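Local coordinates for protein membrane attack complex assembly inhibitor BGA71 (Borreliella bavariensis, PDB 6FMH) that probably helps the Lyme disease spirochaete evade complement as an outer surface protein that inhibits assembly of the membrane attack complex, at residues Gln91-Tyr94 with Thr95-Glu98. Sequence-based numbering, arbitrary orientation.
Sequences QHRY and TSKE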
ATOM      1  N   GLN A  91     -24.550  23.331  14.379  1.00 31.12           N
ATOM      2  CA  GLN A  91     -24.883  23.908  13.047  1.00 32.25           C
ATOM      3  C   GLN A  91     -23.820  23.586  11.966  1.00 31.13           C
ATOM      4  O   GLN A  91     -24.185  23.248  10.840  1.00 28.83           O
ATOM      5  CB  GLN A  91     -25.104  25.430  13.063  1.00 31.50           C
ATOM      6  CG  GLN A  91     -25.896  25.908  14.274  1.00 34.53           C
ATOM      7  CD  GLN A  91     -24.996  26.422  15.385  1.00 35.56           C
ATOM      8  OE1 GLN A  91     -24.382  27.466  15.221  1.00 34.55           O
ATOM      9  NE2 GLN A  91     -24.942  25.712  16.528  1.00 33.32           N
ATOM     10  N   HIS A  92     -22.536  23.688  12.333  1.00 26.32           N
ATOM     11  CA  HIS A  92     -21.445  23.570  11.383  1.00 25.15           C
ATOM     12  C   HIS A  92     -20.615  22.300  11.517  1.00 22.97           C
ATOM     13  O   HIS A  92     -19.635  22.125  10.787  1.00 20.59           O
ATOM     14  CB  HIS A  92     -20.509  24.769  11.505  1.00 26.21           C
ATOM     15  CG  HIS A  92     -21.186  26.076  11.291  1.00 25.79           C
ATOM     16  ND1 HIS A  92     -21.050  27.121  12.177  1.00 28.58           N
ATOM     17  CD2 HIS A  92     -22.014  26.508  10.316  1.00 24.64           C
ATOM     18  CE1 HIS A  92     -21.765  28.145  11.754  1.00 25.89           C
ATOM     19  NE2 HIS A  92     -22.344  27.802  10.617  1.00 24.48           N
ATOM     20  N   ARG A  93     -20.991  21.412  12.426  1.00 22.22           N
ATOM     21  CA  ARG A  93     -20.240  20.180  12.575  1.00 21.67           C
ATOM     22  C   ARG A  93     -19.925  19.571  11.200  1.00 23.75           C
ATOM     23  O   ARG A  93     -18.790  19.204  10.915  1.00 24.21           O
ATOM     24  CB  ARG A  93     -20.961  19.184  13.462  1.00 19.55           C
ATOM     25  CG  ARG A  93     -19.997  18.112  13.976  1.00 20.96           C
ATOM     26  CD  ARG A  93     -20.604  17.033  14.880  1.00 20.12           C
ATOM     27  NE  ARG A  93     -20.593  17.582  16.258  1.00 19.87           N
ATOM     28  CZ  ARG A  93     -21.108  17.071  17.382  1.00 18.91           C
ATOM     29  NH1 ARG A  93     -21.779  15.949  17.375  1.00 18.67           N
ATOM     30  NH2 ARG A  93     -20.965  17.726  18.525  1.00 17.91           N
ATOM     31  N   TYR A  94     -20.943  19.488  10.346  1.00 26.03           N
ATOM     32  CA  TYR A  94     -20.839  18.778   9.073  1.00 26.75           C
ATOM     33  C   TYR A  94     -19.716  19.291   8.189  1.00 24.54           C
ATOM     34  O   TYR A  94     -19.123  18.556   7.421  1.00 25.10           O
ATOM     35  CB  TYR A  94     -22.175  18.863   8.316  1.00 30.19           C
ATOM     36  CG  TYR A  94     -22.404  20.174   7.609  1.00 34.23           C
ATOM     37  CD1 TYR A  94     -22.857  21.294   8.294  1.00 37.30           C
ATOM     38  CD2 TYR A  94     -22.118  20.304   6.256  1.00 43.37           C
ATOM     39  CE1 TYR A  94     -23.056  22.506   7.641  1.00 42.36           C
ATOM     40  CE2 TYR A  94     -22.308  21.509   5.581  1.00 49.18           C
ATOM     41  CZ  TYR A  94     -22.788  22.610   6.278  1.00 49.25           C
ATOM     42  OH  TYR A  94     -22.955  23.803   5.602  1.00 53.59           O
ATOM     43  N   THR A  95     -19.482  20.581   8.260  1.00 24.15           N
ATOM     44  CA  THR A  95     -18.460  21.219   7.489  1.00 22.07           C
ATOM     45  C   THR A  95     -17.063  20.724   7.878  1.00 24.17           C
ATOM     46  O   THR A  95     -16.201  20.541   7.002  1.00 27.30           O
ATOM     47  CB  THR A  95     -18.588  22.712   7.695  1.00 21.44           C
ATOM     48  OG1 THR A  95     -19.917  23.100   7.321  1.00 18.89           O
ATOM     49  CG2 THR A  95     -17.589  23.447   6.849  1.00 22.52           C
ATOM     50  N   SER A  96     -16.838  20.442   9.169  1.00 22.34           N
ATOM     51  CA  SER A  96     -15.580  19.859   9.590  1.00 20.98           C
ATOM     52  C   SER A  96     -15.470  18.473   9.033  1.00 20.25           C
ATOM     53  O   SER A  96     -14.428  18.057   8.548  1.00 19.88           O
ATOM     54  CB  SER A  96     -15.475  19.826  11.133  1.00 22.55           C
ATOM     55  OG  SER A  96     -16.573  19.158  11.726  1.00 24.92           O
ATOM     56  N   LYS A  97     -16.538  17.707   9.166  1.00 20.67           N
ATOM     57  CA  LYS A  97     -16.556  16.326   8.647  1.00 21.71           C
ATOM     58  C   LYS A  97     -16.345  16.275   7.150  1.00 21.54           C
ATOM     59  O   LYS A  97     -15.555  15.474   6.658  1.00 23.76           O
ATOM     60  CB  LYS A  97     -17.872  15.639   8.991  1.00 20.98           C
ATOM     61  CG  LYS A  97     -17.829  14.957  10.307  1.00 21.48           C
ATOM     62  CD  LYS A  97     -19.152  14.279  10.615  1.00 23.69           C
ATOM     63  CE  LYS A  97     -19.197  13.810  12.044  1.00 24.93           C
ATOM     64  NZ  LYS A  97     -20.498  14.065  12.693  1.00 26.83           N
ATOM     65  N   GLU A  98     -17.066  17.111   6.424  1.00 21.05           N
ATOM     66  CA  GLU A  98     -16.897  17.154   4.969  1.00 22.32           C
ATOM     67  C   GLU A  98     -15.457  17.510   4.571  1.00 21.21           C
ATOM     68  O   GLU A  98     -14.883  16.884   3.710  1.00 18.51           O
ATOM     69  CB  GLU A  98     -17.928  18.105   4.315  1.00 23.63           C
ATOM     70  CG  GLU A  98     -19.209  17.366   3.984  1.00 24.53           C
ATOM     71  CD  GLU A  98     -20.379  18.266   3.647  1.00 26.32           C
ATOM     72  OE1 GLU A  98     -20.215  19.242   2.871  1.00 28.55           O
ATOM     73  OE2 GLU A  98     -21.490  17.908   4.074  1.00 26.10           O
TER
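Tyr-94 and Thr-95 meet in the first turns of helix 90-123, in an all-helical fold of the Borrelia CRASP-1 family. The close-packed part lies at the buried residues Thr-95 and Ser-96, the latter with its side chain against Leu-86 and Tyr-87 of helix 73-88. The exposed ring of Tyr-94 lies over Thr-95. With chi1 at 79°, CG lies between the backbone N and the carbonyl carbon, and the ring folds back over the next residue: the hydroxyl oxygen Thr-95 OG1 faces it, 3.0 Å above the ring plane and offset toward the rim, with CB behind it close to the ring normal. Two i to i+4 bonds support the turn, Lys-97 N to Arg-93 O at 3.2 Å and Glu-98 N to Tyr-94 O at 2.7 Å, with N-H...O angles of 166° and 167°. The Arg-93 side chain, bent at chi3, is held by Tyr-87, where NE bonds the carbonyl O and the guanidinium makes a cation-pi contact. The looser side carries Lys-97, whose NZ reaches a long, weak ion pair with Asp-48, and exposed Glu-98, which meets the tyrosine at its edge, the carboxylate steeply inclined to the ring and OE2 3.3 Å from Tyr-94 CD2.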